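Local coordinates for beta-hexosaminidase Amuc_2018 (PDB 6JEB), which hydrolyses terminal non-reducing N-acetylglucosamine and N-acetylgalactosamine units from beta-N-acetylhexosaminides such as N-glycans and chitobiose, as a glycoside hydrolase of family 20, at residues A[5-13]-A[422-431]; A[35-45]-A[79-88]. All coordinates share one frame; numbering follows the deposited sequence. Where two conformers were deposited one is given.

Contact 1 (A[5-13]-A[422-431]); sequences SIIPEPSRT and AEAGWSPMGV
P8, which follows a cis peptide bond, presses its ring against W426: CG of the proline lies 3.4 Å from CG of the indole, and P8 CB touches W426 CB and S427 OG. Its neighbour E9 is held at both ends of its backbone. E9 N donates to E423 OE1 at 2.9 Å, arriving from above the carboxylate plane, 58° out of it, while S427 OG donates to E9 O at 2.7 Å, in the carbonyl plane and on a lone pair.

Outward from the backbone, E9 CB sits 3.6 Å from both E423 OE1 and S427 OG; CG, anti to the backbone N (chi1 -174°), meets O and CG2 of V431; the bend at chi2 then turns the carboxylate away, and OE1 forms a salt bridge with K440. The same lysine also pairs with E423 OE1, and Y376 OH binds E423 OE2. An alanine in place of E423 would probably leave E9 N without this acceptor, Y376 without its carboxylate mate and K440 with one of these two carboxylates gone. Farther on, S11 CB packs on P428 CG at 3.7 Å.

The contact joins the N-terminal segment to the end of helix 417-426 in the catalytic domain. With two carboxylates converging on one lysine, the lysine's positive charge probably offsets the repulsion between them at this buried junction.

Contact 2 (A[35-45]-A[79-88]); sequences ETDAYRLTVTP and IPCGVITDKP
Y39 lays one face of its ring over D86 CB, which is 3.3 Å from Y39 CZ. The two side chains run side by side in the same direction, with ring and carboxylate planes 74° apart. With CG of Y39 between its own backbone N and carbonyl carbon (chi1 69°), the ring hangs over the adjacent strand, and I84 CG2 approaches it obliquely. The hydroxyl has T64 OG1 as its stronger hydrogen-bond partner and makes at most a weak bond, 2.6 Å long, to D86 OD2; D86 OD1 takes W426 NE1.

Strands 39-44 and 79-86 run antiparallel, 173° between their directions. Y39 with D86, L41 with I84 and V43 with G82 are the hydrogen-bonded pairs, each closed by two backbone bonds. G82 adopts backbone angles at which a CB would jam against the carbonyl O of C81.

On the face carrying R40 and T42, V83 CG1 meets R40 CG at 3.8 Å, and a water lies in the guanidinium plane at its edge, linking R40 NE to T85 OG1. Beyond the strand ends, K87 NZ reaches the syn lone pair of D37 OD2, 2.8 Å away, in a salt bridge.

Strand 47-52 flanks 39-44 on its other side and strand 12-16 also pairs with 79-86, while Y39 and L41 pack on helix 55-73, which covers their face of this N-terminal alpha/beta domain.

In the fold
Contact 2 pairs two strands within the sheet of the N-terminal domain, whereas contact 1 ties the chain's start to the catalytic domain. Their centres lie 12 Å apart, and D86 serves both: its OD1 also accepts S11 N, while S11 OG probably bonds T85 O and P88 packs on the W426 ring. Strands 12-16 and 79-86, one from each contact, are neighbours in the sheet. Contact 1 is largely buried and combines proline-indole packing with two hydrogen bonds to the backbone of E9, backed by charges shared with K440; contact 2 is partly buried, with regular backbone pairing, a helix-facing side that is mostly apolar but buries the Y39-D86 pair, and a more polar outer side.

Contact 1 (A[5-13]-A[422-431])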
ATOM      1  N   SER A   5     -10.710  -1.643 -23.546  1.00 15.23           N
ATOM      2  CA  SER A   5     -10.068  -2.487 -22.549  1.00 15.55           C
ATOM      3  C   SER A   5      -9.402  -1.636 -21.482  1.00 15.16           C
ATOM      4  O   SER A   5      -8.181  -1.688 -21.304  1.00 18.02           O
ATOM      5  CB  SER A   5      -9.056  -3.422 -23.208  1.00 16.87           C
ATOM      6  OG  SER A   5      -9.739  -4.367 -24.007  1.00 18.65           O
ATOM      7  N   ILE A   6     -10.199  -0.855 -20.764  1.00 13.91           N
ATOM      8  CA  ILE A   6      -9.707   0.049 -19.735  1.00 13.37           C
ATOM      9  C   ILE A   6      -9.819  -0.652 -18.391  1.00 14.19           C
ATOM     10  O   ILE A   6     -10.900  -1.132 -18.019  1.00 14.38           O
ATOM     11  CB  ILE A   6     -10.519   1.356 -19.724  1.00 12.72           C
ATOM     12  CG1 ILE A   6     -10.438   2.070 -21.080  1.00 14.15           C
ATOM     13  CG2 ILE A   6     -10.065   2.256 -18.572  1.00 13.65           C
ATOM     14  CD1 ILE A   6     -11.618   2.993 -21.327  1.00 15.36           C
ATOM     15  N   ILE A   7      -8.709  -0.710 -17.662  1.00 12.86           N
ATOM     16  CA  ILE A   7      -8.685  -1.178 -16.281  1.00 12.04           C
ATOM     17  C   ILE A   7      -8.183  -0.021 -15.429  1.00 13.25           C
ATOM     18  O   ILE A   7      -7.088   0.494 -15.672  1.00 13.95           O
ATOM     19  CB  ILE A   7      -7.789  -2.412 -16.077  1.00 13.04           C
ATOM     20  CG1 ILE A   7      -8.260  -3.571 -16.958  1.00 14.12           C
ATOM     21  CG2 ILE A   7      -7.785  -2.820 -14.594  1.00 14.99           C
ATOM     22  CD1 ILE A   7      -7.257  -4.728 -17.044  1.00 15.56           C
ATOM     23  N   PRO A   8      -8.924   0.411 -14.403  1.00 11.76           N
ATOM     24  CA  PRO A   8     -10.218  -0.141 -13.968  1.00 12.86           C
ATOM     25  C   PRO A   8     -11.383   0.190 -14.896  1.00 13.60           C
ATOM     26  O   PRO A   8     -11.369   1.208 -15.596  1.00 14.07           O
ATOM     27  CB  PRO A   8     -10.439   0.501 -12.594  1.00 14.61           C
ATOM     28  CG  PRO A   8      -9.495   1.641 -12.520  1.00 17.82           C
ATOM     29  CD  PRO A   8      -8.402   1.447 -13.494  1.00 12.65           C
ATOM     30  N   GLU A   9     -12.384  -0.678 -14.893  1.00 12.86           N
ATOM     31  CA  GLU A   9     -13.568  -0.454 -15.714  1.00 13.32           C
ATOM     32  C   GLU A   9     -14.196   0.891 -15.361  1.00 13.16           C
ATOM     33  O   GLU A   9     -14.455   1.157 -14.179  1.00 14.14           O
ATOM     34  CB  GLU A   9     -14.591  -1.565 -15.475  1.00 14.06           C
ATOM     35  CG  GLU A   9     -15.816  -1.489 -16.394  1.00 14.56           C
ATOM     36  CD  GLU A   9     -15.469  -1.697 -17.864  1.00 16.72           C
ATOM     37  OE1 GLU A   9     -14.390  -2.257 -18.166  1.00 16.99           O
ATOM     38  OE2 GLU A   9     -16.279  -1.292 -18.728  1.00 18.85           O
ATOM     39  N   PRO A  10     -14.460   1.756 -16.342  1.00 13.11           N
ATOM     40  CA  PRO A  10     -15.105   3.036 -16.038  1.00 13.21           C
ATOM     41  C   PRO A  10     -16.519   2.850 -15.506  1.00 12.90           C
ATOM     42  O   PRO A  10     -17.210   1.864 -15.799  1.00 14.47           O
ATOM     43  CB  PRO A  10     -15.124   3.752 -17.395  1.00 12.71           C
ATOM     44  CG  PRO A  10     -13.968   3.147 -18.150  1.00 13.70           C
ATOM     45  CD  PRO A  10     -13.974   1.695 -17.732  1.00 14.04           C
ATOM     46  N   SER A  11     -16.962   3.835 -14.730  1.00 12.93           N
ATOM     47  CA  SER A  11     -18.298   3.747 -14.147  0.70 13.83           C
ATOM     48  C   SER A  11     -19.396   3.790 -15.205  1.00 13.04           C
ATOM     49  O   SER A  11     -20.455   3.194 -15.002  1.00 14.44           O
ATOM     50  CB  SER A  11     -18.497   4.822 -13.082  0.70 14.93           C
ATOM     51  OG  SER A  11     -18.179   6.107 -13.579  0.70 16.99           O
ATOM     52  N   ARG A  12     -19.173   4.478 -16.328  1.00 13.70           N
ATOM     53  CA  ARG A  12     -20.127   4.477 -17.437  1.00 14.19           C
ATOM     54  C   ARG A  12     -19.367   4.566 -18.753  1.00 13.79           C
ATOM     55  O   ARG A  12     -18.529   5.457 -18.931  1.00 14.43           O
ATOM     56  CB  ARG A  12     -21.141   5.637 -17.353  1.00 15.34           C
ATOM     57  CG  ARG A  12     -22.132   5.685 -18.533  1.00 16.57           C
ATOM     58  CD  ARG A  12     -23.063   6.924 -18.507  1.00 18.50           C
ATOM     59  NE  ARG A  12     -23.694   7.170 -19.814  1.00 22.45           N
ATOM     60  CZ  ARG A  12     -24.968   6.932 -20.119  1.00 22.24           C
ATOM     61  NH1 ARG A  12     -25.817   6.458 -19.206  1.00 25.21           N
ATOM     62  NH2 ARG A  12     -25.399   7.179 -21.355  1.00 20.90           N
ATOM     63  N   THR A  13     -19.643   3.628 -19.658  1.00 14.54           N
ATOM     64  CA  THR A  13     -19.150   3.684 -21.029  1.00 14.86           C
ATOM     65  C   THR A  13     -20.353   3.583 -21.948  1.00 15.41           C
ATOM     66  O   THR A  13     -21.096   2.597 -21.885  1.00 17.36           O
ATOM     67  CB  THR A  13     -18.186   2.527 -21.324  1.00 16.64           C
ATOM     68  OG1 THR A  13     -17.109   2.541 -20.377  1.00 16.60           O
ATOM     69  CG2 THR A  13     -17.613   2.663 -22.736  1.00 16.30           C
ATOM     70  N   ALA A 422      -6.959  -2.746  -8.367  1.00 12.23           N
ATOM     71  CA  ALA A 422      -7.292  -1.427  -8.904  1.00 12.04           C
ATOM     72  C   ALA A 422      -8.764  -1.349  -9.286  1.00 12.32           C
ATOM     73  O   ALA A 422      -9.440  -0.350  -9.001  1.00 13.14           O
ATOM     74  CB  ALA A 422      -6.408  -1.110 -10.116  1.00 12.43           C
ATOM     75  N   GLU A 423      -9.276  -2.399  -9.927  1.00 12.17           N
ATOM     76  CA  GLU A 423     -10.677  -2.411 -10.329  1.00 13.24           C
ATOM     77  C   GLU A 423     -11.602  -2.551  -9.119  1.00 13.18           C
ATOM     78  O   GLU A 423     -12.676  -1.942  -9.081  1.00 14.15           O
ATOM     79  CB  GLU A 423     -10.913  -3.504 -11.382  1.00 13.53           C
ATOM     80  CG  GLU A 423     -12.346  -3.559 -11.900  1.00 14.09           C
ATOM     81  CD  GLU A 423     -12.455  -3.980 -13.363  1.00 15.53           C
ATOM     82  OE1 GLU A 423     -11.728  -3.415 -14.209  1.00 14.89           O
ATOM     83  OE2 GLU A 423     -13.276  -4.875 -13.671  1.00 15.93           O
ATOM     84  N   ALA A 424     -11.185  -3.311  -8.102  1.00 12.80           N
ATOM     85  CA  ALA A 424     -11.986  -3.412  -6.883  1.00 12.91           C
ATOM     86  C   ALA A 424     -12.094  -2.069  -6.164  1.00 13.25           C
ATOM     87  O   ALA A 424     -13.134  -1.756  -5.568  1.00 15.09           O
ATOM     88  CB  ALA A 424     -11.390  -4.471  -5.953  1.00 13.62           C
ATOM     89  N   GLY A 425     -11.022  -1.269  -6.184  1.00 12.74           N
ATOM     90  CA  GLY A 425     -11.064   0.021  -5.516  1.00 13.59           C
ATOM     91  C   GLY A 425     -11.799   1.087  -6.297  1.00 12.12           C
ATOM     92  O   GLY A 425     -12.401   1.987  -5.699  1.00 13.30           O
ATOM     93  N   TRP A 426     -11.767   1.010  -7.628  1.00 11.99           N
ATOM     94  CA  TRP A 426     -12.285   2.053  -8.507  1.00 11.73           C
ATOM     95  C   TRP A 426     -13.693   1.772  -9.020  1.00 12.49           C
ATOM     96  O   TRP A 426     -14.542   2.670  -9.032  1.00 13.07           O
ATOM     97  CB  TRP A 426     -11.344   2.221  -9.711  1.00 11.66           C
ATOM     98  CG  TRP A 426     -11.824   3.276 -10.669  1.00 11.61           C
ATOM     99  CD1 TRP A 426     -12.842   3.165 -11.577  1.00 12.28           C
ATOM    100  CD2 TRP A 426     -11.333   4.616 -10.783  1.00 11.14           C
ATOM    101  NE1 TRP A 426     -13.019   4.356 -12.240  1.00 11.97           N
ATOM    102  CE2 TRP A 426     -12.102   5.262 -11.772  1.00 12.01           C
ATOM    103  CE3 TRP A 426     -10.309   5.331 -10.149  1.00 12.22           C
ATOM    104  CZ2 TRP A 426     -11.894   6.594 -12.134  1.00 12.41           C
ATOM    105  CZ3 TRP A 426     -10.096   6.654 -10.514  1.00 12.50           C
ATOM    106  CH2 TRP A 426     -10.886   7.272 -11.499  1.00 12.55           C
ATOM    107  N   SER A 427     -13.943   0.561  -9.506  1.00 12.73           N
ATOM    108  CA  SER A 427     -15.125   0.359 -10.345  1.00 12.92           C
ATOM    109  C   SER A 427     -16.360   0.056  -9.504  1.00 13.86           C
ATOM    110  O   SER A 427     -16.299  -0.786  -8.601  1.00 14.82           O
ATOM    111  CB  SER A 427     -14.896  -0.792 -11.314  1.00 12.92           C
ATOM    112  OG  SER A 427     -13.778  -0.524 -12.141  1.00 13.31           O
ATOM    113  N   PRO A 428     -17.492   0.690  -9.807  1.00 13.43           N
ATOM    114  CA  PRO A 428     -18.759   0.288  -9.183  1.00 14.90           C
ATOM    115  C   PRO A 428     -19.048  -1.185  -9.438  1.00 14.79           C
ATOM    116  O   PRO A 428     -18.715  -1.733 -10.492  1.00 15.66           O
ATOM    117  CB  PRO A 428     -19.794   1.169  -9.890  1.00 16.56           C
ATOM    118  CG  PRO A 428     -19.022   2.343 -10.390  1.00 17.98           C
ATOM    119  CD  PRO A 428     -17.635   1.851 -10.696  1.00 15.78           C
ATOM    120  N   MET A 429     -19.689  -1.830  -8.460  1.00 14.59           N
ATOM    121  CA  MET A 429     -20.006  -3.247  -8.614  1.00 15.53           C
ATOM    122  C   MET A 429     -20.825  -3.509  -9.873  1.00 15.85           C
ATOM    123  O   MET A 429     -20.680  -4.567 -10.499  1.00 17.13           O
ATOM    124  CB  MET A 429     -20.735  -3.771  -7.372  1.00 17.90           C
ATOM    125  CG  MET A 429     -19.867  -3.790  -6.100  1.00 18.36           C
ATOM    126  SD  MET A 429     -18.392  -4.836  -6.219  1.00 18.78           S
ATOM    127  CE  MET A 429     -19.141  -6.457  -6.326  1.00 21.55           C
ATOM    128  N   GLY A 430     -21.662  -2.550 -10.276  1.00 16.45           N
ATOM    129  CA  GLY A 430     -22.533  -2.724 -11.425  1.00 17.63           C
ATOM    130  C   GLY A 430     -21.825  -2.808 -12.761  1.00 17.49           C
ATOM    131  O   GLY A 430     -22.464  -3.191 -13.745  1.00 20.53           O
ATOM    132  N   VAL A 431     -20.539  -2.455 -12.830  1.00 15.87           N
ATOM    133  CA  VAL A 431     -19.756  -2.600 -14.057  1.00 15.30           C
ATOM    134  C   VAL A 431     -18.691  -3.675 -13.943  1.00 15.67           C
ATOM    135  O   VAL A 431     -17.898  -3.856 -14.879  1.00 17.91           O
ATOM    136  CB  VAL A 431     -19.141  -1.268 -14.534  1.00 16.42           C
ATOM    137  CG1 VAL A 431     -20.225  -0.211 -14.742  1.00 19.03           C
ATOM    138  CG2 VAL A 431     -18.052  -0.783 -13.559  1.00 16.97           C
TER

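Contact 2 (A[35-45]-A[79-88])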
ATOM      1  N   GLU A  35     -17.451  16.249 -10.375  1.00 17.09           N
ATOM      2  CA  GLU A  35     -16.703  16.279  -9.128  1.00 16.56           C
ATOM      3  C   GLU A  35     -15.201  16.323  -9.419  1.00 15.30           C
ATOM      4  O   GLU A  35     -14.746  16.006 -10.524  1.00 14.85           O
ATOM      5  CB  GLU A  35     -17.067  15.075  -8.261  1.00 18.68           C
ATOM      6  CG  GLU A  35     -18.553  15.011  -7.879  1.00 22.88           C
ATOM      7  CD  GLU A  35     -19.025  16.225  -7.093  1.00 30.66           C
ATOM      8  OE1 GLU A  35     -18.302  16.659  -6.168  1.00 33.50           O
ATOM      9  OE2 GLU A  35     -20.125  16.740  -7.401  1.00 32.60           O
ATOM     10  N   THR A  36     -14.422  16.734  -8.415  1.00 15.74           N
ATOM     11  CA  THR A  36     -13.007  17.014  -8.661  1.00 16.28           C
ATOM     12  C   THR A  36     -12.211  15.766  -9.011  1.00 15.40           C
ATOM     13  O   THR A  36     -11.124  15.890  -9.594  1.00 15.40           O
ATOM     14  CB  THR A  36     -12.364  17.734  -7.475  1.00 18.10           C
ATOM     15  OG1 THR A  36     -12.435  16.902  -6.312  1.00 19.99           O
ATOM     16  CG2 THR A  36     -13.076  19.054  -7.200  1.00 20.46           C
ATOM     17  N   ASP A  37     -12.722  14.582  -8.669  1.00 13.94           N
ATOM     18  CA  ASP A  37     -12.089  13.304  -8.974  1.00 12.95           C
ATOM     19  C   ASP A  37     -12.688  12.628 -10.203  1.00 12.45           C
ATOM     20  O   ASP A  37     -12.377  11.461 -10.469  1.00 13.99           O
ATOM     21  CB  ASP A  37     -12.179  12.359  -7.766  1.00 14.24           C
ATOM     22  CG  ASP A  37     -13.624  12.083  -7.338  1.00 15.07           C
ATOM     23  OD1 ASP A  37     -14.508  12.911  -7.608  1.00 18.00           O
ATOM     24  OD2 ASP A  37     -13.882  11.039  -6.712  1.00 16.22           O
ATOM     25  N   ALA A  38     -13.512  13.337 -10.973  1.00 12.70           N
ATOM     26  CA  ALA A  38     -14.286  12.747 -12.056  1.00 12.48           C
ATOM     27  C   ALA A  38     -13.863  13.331 -13.401  1.00 13.48           C
ATOM     28  O   ALA A  38     -13.342  14.450 -13.488  1.00 13.38           O
ATOM     29  CB  ALA A  38     -15.782  12.989 -11.834  1.00 13.99           C
ATOM     30  N   TYR A  39     -14.091  12.563 -14.465  1.00 11.96           N
ATOM     31  CA  TYR A  39     -13.825  13.051 -15.813  1.00 12.33           C
ATOM     32  C   TYR A  39     -14.879  12.505 -16.771  1.00 12.39           C
ATOM     33  O   TYR A  39     -15.574  11.522 -16.483  1.00 12.77           O
ATOM     34  CB  TYR A  39     -12.389  12.709 -16.306  1.00 12.40           C
ATOM     35  CG  TYR A  39     -12.200  11.231 -16.551  1.00 11.30           C
ATOM     36  CD1 TYR A  39     -12.503  10.669 -17.791  1.00 12.93           C
ATOM     37  CD2 TYR A  39     -11.753  10.387 -15.537  1.00 12.38           C
ATOM     38  CE1 TYR A  39     -12.373   9.317 -18.016  1.00 13.09           C
ATOM     39  CE2 TYR A  39     -11.608   9.032 -15.753  1.00 12.48           C
ATOM     40  CZ  TYR A  39     -11.931   8.499 -16.997  1.00 12.22           C
ATOM     41  OH  TYR A  39     -11.825   7.149 -17.225  1.00 13.01           O
ATOM     42  N   ARG A  40     -14.984  13.165 -17.921  1.00 11.89           N
ATOM     43  CA  ARG A  40     -15.765  12.686 -19.052  1.00 12.13           C
ATOM     44  C   ARG A  40     -14.862  12.742 -20.274  1.00 12.10           C
ATOM     45  O   ARG A  40     -14.339  13.807 -20.617  1.00 13.66           O
ATOM     46  CB  ARG A  40     -17.005  13.550 -19.270  1.00 13.91           C
ATOM     47  CG  ARG A  40     -17.900  13.058 -20.403  1.00 16.17           C
ATOM     48  CD  ARG A  40     -19.015  14.065 -20.730  1.00 22.95           C
ATOM     49  NE  ARG A  40     -19.713  14.520 -19.527  1.00 31.42           N
ATOM     50  CZ  ARG A  40     -19.643  15.752 -19.027  1.00 35.48           C
ATOM     51  NH1 ARG A  40     -18.921  16.691 -19.634  1.00 35.30           N
ATOM     52  NH2 ARG A  40     -20.309  16.049 -17.917  1.00 36.53           N
ATOM     53  N   LEU A  41     -14.655  11.597 -20.914  1.00 12.88           N
ATOM     54  CA  LEU A  41     -13.776  11.502 -22.071  1.00 12.36           C
ATOM     55  C   LEU A  41     -14.614  11.046 -23.250  1.00 13.55           C
ATOM     56  O   LEU A  41     -15.214   9.969 -23.205  1.00 14.39           O
ATOM     57  CB  LEU A  41     -12.639  10.519 -21.795  1.00 12.66           C
ATOM     58  CG  LEU A  41     -11.618  10.326 -22.916  1.00 14.02           C
ATOM     59  CD1 LEU A  41     -10.861  11.616 -23.213  1.00 16.27           C
ATOM     60  CD2 LEU A  41     -10.647   9.222 -22.538  1.00 16.29           C
ATOM     61  N   THR A  42     -14.671  11.870 -24.293  1.00 14.23           N
ATOM     62  CA  THR A  42     -15.468  11.577 -25.479  1.00 14.60           C
ATOM     63  C   THR A  42     -14.527  11.280 -26.637  1.00 14.10           C
ATOM     64  O   THR A  42     -13.671  12.106 -26.980  1.00 15.44           O
ATOM     65  CB  THR A  42     -16.397  12.747 -25.807  1.00 14.69           C
ATOM     66  OG1 THR A  42     -17.225  13.011 -24.665  1.00 15.79           O
ATOM     67  CG2 THR A  42     -17.287  12.411 -27.008  1.00 15.99           C
ATOM     68  N   VAL A  43     -14.682  10.101 -27.228  1.00 14.97           N
ATOM     69  CA  VAL A  43     -13.869   9.651 -28.350  1.00 14.92           C
ATOM     70  C   VAL A  43     -14.691   9.844 -29.619  1.00 15.11           C
ATOM     71  O   VAL A  43     -15.787   9.283 -29.742  1.00 16.60           O
ATOM     72  CB  VAL A  43     -13.461   8.180 -28.165  1.00 16.06           C
ATOM     73  CG1 VAL A  43     -12.719   7.653 -29.397  1.00 17.72           C
ATOM     74  CG2 VAL A  43     -12.612   8.022 -26.900  1.00 16.43           C
ATOM     75  N   THR A  44     -14.188  10.660 -30.543  1.00 16.08           N
ATOM     76  CA  THR A  44     -14.836  10.947 -31.816  1.00 16.53           C
ATOM     77  C   THR A  44     -13.886  10.598 -32.958  1.00 18.13           C
ATOM     78  O   THR A  44     -12.682  10.432 -32.735  1.00 18.15           O
ATOM     79  CB  THR A  44     -15.225  12.434 -31.929  1.00 17.63           C
ATOM     80  OG1 THR A  44     -14.076  13.211 -32.301  1.00 18.12           O
ATOM     81  CG2 THR A  44     -15.822  12.961 -30.621  1.00 18.76           C
ATOM     82  N   PRO A  45     -14.380  10.493 -34.199  1.00 18.56           N
ATOM     83  CA  PRO A  45     -13.459  10.196 -35.310  1.00 19.73           C
ATOM     84  C   PRO A  45     -12.397  11.258 -35.521  1.00 20.81           C
ATOM     85  O   PRO A  45     -11.372  10.978 -36.159  1.00 22.28           O
ATOM     86  CB  PRO A  45     -14.391  10.089 -36.525  1.00 20.50           C
ATOM     87  CG  PRO A  45     -15.729   9.732 -35.941  1.00 21.85           C
ATOM     88  CD  PRO A  45     -15.786  10.497 -34.647  1.00 19.92           C
ATOM     89  N   ILE A  79     -10.642   2.133 -32.960  1.00 21.63           N
ATOM     90  CA  ILE A  79     -11.380   1.768 -31.753  1.00 20.12           C
ATOM     91  C   ILE A  79     -12.756   2.409 -31.845  1.00 19.89           C
ATOM     92  O   ILE A  79     -12.962   3.364 -32.613  1.00 20.99           O
ATOM     93  CB  ILE A  79     -10.630   2.194 -30.468  1.00 21.00           C
ATOM     94  CG1 ILE A  79     -10.561   3.722 -30.365  1.00 19.14           C
ATOM     95  CG2 ILE A  79      -9.247   1.543 -30.406  1.00 23.18           C
ATOM     96  CD1 ILE A  79     -10.047   4.214 -29.022  1.00 21.68           C
ATOM     97  N   PRO A  80     -13.728   1.919 -31.074  1.00 20.38           N
ATOM     98  CA  PRO A  80     -15.059   2.532 -31.110  1.00 21.38           C
ATOM     99  C   PRO A  80     -15.018   3.957 -30.588  1.00 19.03           C
ATOM    100  O   PRO A  80     -14.223   4.304 -29.709  1.00 19.27           O
ATOM    101  CB  PRO A  80     -15.896   1.648 -30.179  1.00 23.05           C
ATOM    102  CG  PRO A  80     -15.110   0.428 -29.953  1.00 24.83           C
ATOM    103  CD  PRO A  80     -13.680   0.735 -30.198  1.00 22.25           C
ATOM    104  N   CYS A  81     -15.895   4.783 -31.139  1.00 17.86           N
ATOM    105  CA  CYS A  81     -16.196   6.064 -30.531  1.00 16.94           C
ATOM    106  C   CYS A  81     -17.135   5.850 -29.348  1.00 17.37           C
ATOM    107  O   CYS A  81     -17.736   4.783 -29.187  1.00 18.35           O
ATOM    108  CB  CYS A  81     -16.831   6.992 -31.563  1.00 19.10           C
ATOM    109  SG  CYS A  81     -15.658   7.510 -32.834  1.00 21.56           S
ATOM    110  N   GLY A  82     -17.246   6.863 -28.501  1.00 16.51           N
ATOM    111  CA  GLY A  82     -18.078   6.717 -27.326  1.00 16.37           C
ATOM    112  C   GLY A  82     -17.812   7.808 -26.314  1.00 14.55           C
ATOM    113  O   GLY A  82     -17.009   8.722 -26.537  1.00 15.91           O
ATOM    114  N   VAL A  83     -18.519   7.696 -25.189  1.00 14.46           N
ATOM    115  CA  VAL A  83     -18.387   8.619 -24.067  1.00 13.66           C
ATOM    116  C   VAL A  83     -18.119   7.809 -22.811  1.00 13.81           C
ATOM    117  O   VAL A  83     -18.869   6.877 -22.495  1.00 15.28           O
ATOM    118  CB  VAL A  83     -19.656   9.475 -23.877  1.00 14.49           C
ATOM    119  CG1 VAL A  83     -19.453  10.494 -22.763  1.00 15.71           C
ATOM    120  CG2 VAL A  83     -20.026  10.170 -25.165  1.00 17.40           C
ATOM    121  N   ILE A  84     -17.060   8.168 -22.097  1.00 12.16           N
ATOM    122  CA  ILE A  84     -16.683   7.546 -20.837  1.00 12.48           C
ATOM    123  C   ILE A  84     -16.901   8.588 -19.751  1.00 13.25           C
ATOM    124  O   ILE A  84     -16.325   9.680 -19.812  1.00 14.10           O
ATOM    125  CB  ILE A  84     -15.210   7.107 -20.865  1.00 14.16           C
ATOM    126  CG1 ILE A  84     -14.967   6.075 -21.974  1.00 15.75           C
ATOM    127  CG2 ILE A  84     -14.790   6.573 -19.498  1.00 14.50           C
ATOM    128  CD1 ILE A  84     -13.501   5.973 -22.389  1.00 16.88           C
ATOM    129  N   THR A  85     -17.733   8.270 -18.762  1.00 13.11           N
ATOM    130  CA  THR A  85     -17.948   9.152 -17.620  1.00 13.23           C
ATOM    131  C   THR A  85     -17.553   8.364 -16.384  1.00 11.71           C
ATOM    132  O   THR A  85     -18.101   7.285 -16.141  1.00 13.90           O
ATOM    133  CB  THR A  85     -19.415   9.581 -17.533  1.00 13.04           C
ATOM    134  OG1 THR A  85     -19.841  10.068 -18.810  1.00 15.87           O
ATOM    135  CG2 THR A  85     -19.588  10.682 -16.486  1.00 15.28           C
ATOM    136  N   ASP A  86     -16.598   8.884 -15.614  1.00 12.06           N
ATOM    137  CA  ASP A  86     -15.882   8.015 -14.696  1.00 11.78           C
ATOM    138  C   ASP A  86     -15.515   8.753 -13.417  1.00 12.92           C
ATOM    139  O   ASP A  86     -15.134   9.928 -13.450  1.00 13.65           O
ATOM    140  CB  ASP A  86     -14.612   7.526 -15.397  1.00 12.50           C
ATOM    141  CG  ASP A  86     -14.098   6.207 -14.862  1.00 11.63           C
ATOM    142  OD1 ASP A  86     -14.781   5.558 -14.035  1.00 13.31           O
ATOM    143  OD2 ASP A  86     -12.987   5.824 -15.292  1.00 13.42           O
ATOM    144  N   LYS A  87     -15.609   8.037 -12.294  1.00 13.20           N
ATOM    145  CA  LYS A  87     -15.310   8.556 -10.967  1.00 13.14           C
ATOM    146  C   LYS A  87     -15.104   7.336 -10.086  1.00 14.28           C
ATOM    147  O   LYS A  87     -15.826   6.343 -10.259  1.00 15.23           O
ATOM    148  CB  LYS A  87     -16.501   9.386 -10.450  1.00 16.16           C
ATOM    149  CG  LYS A  87     -16.285  10.081  -9.108  1.00 21.66           C
ATOM    150  CD  LYS A  87     -17.560  10.768  -8.617  1.00 21.62           C
ATOM    151  CE  LYS A  87     -17.327  11.481  -7.295  1.00 20.15           C
ATOM    152  NZ  LYS A  87     -16.642  10.585  -6.291  1.00 26.76           N
ATOM    153  N   PRO A  88     -14.148   7.353  -9.160  1.00 13.38           N
ATOM    154  CA  PRO A  88     -13.859   6.144  -8.380  1.00 14.07           C
ATOM    155  C   PRO A  88     -14.882   5.855  -7.293  1.00 12.91           C
ATOM    156  O   PRO A  88     -15.402   6.754  -6.624  1.00 14.12           O
ATOM    157  CB  PRO A  88     -12.503   6.458  -7.737  1.00 14.11           C
ATOM    158  CG  PRO A  88     -12.464   7.951  -7.655  1.00 14.06           C
ATOM    159  CD  PRO A  88     -13.145   8.408  -8.930  1.00 14.22           C
TER
HETATM  160  O   HOH W   1     -21.575  12.135 -19.109  1.00 31.25           O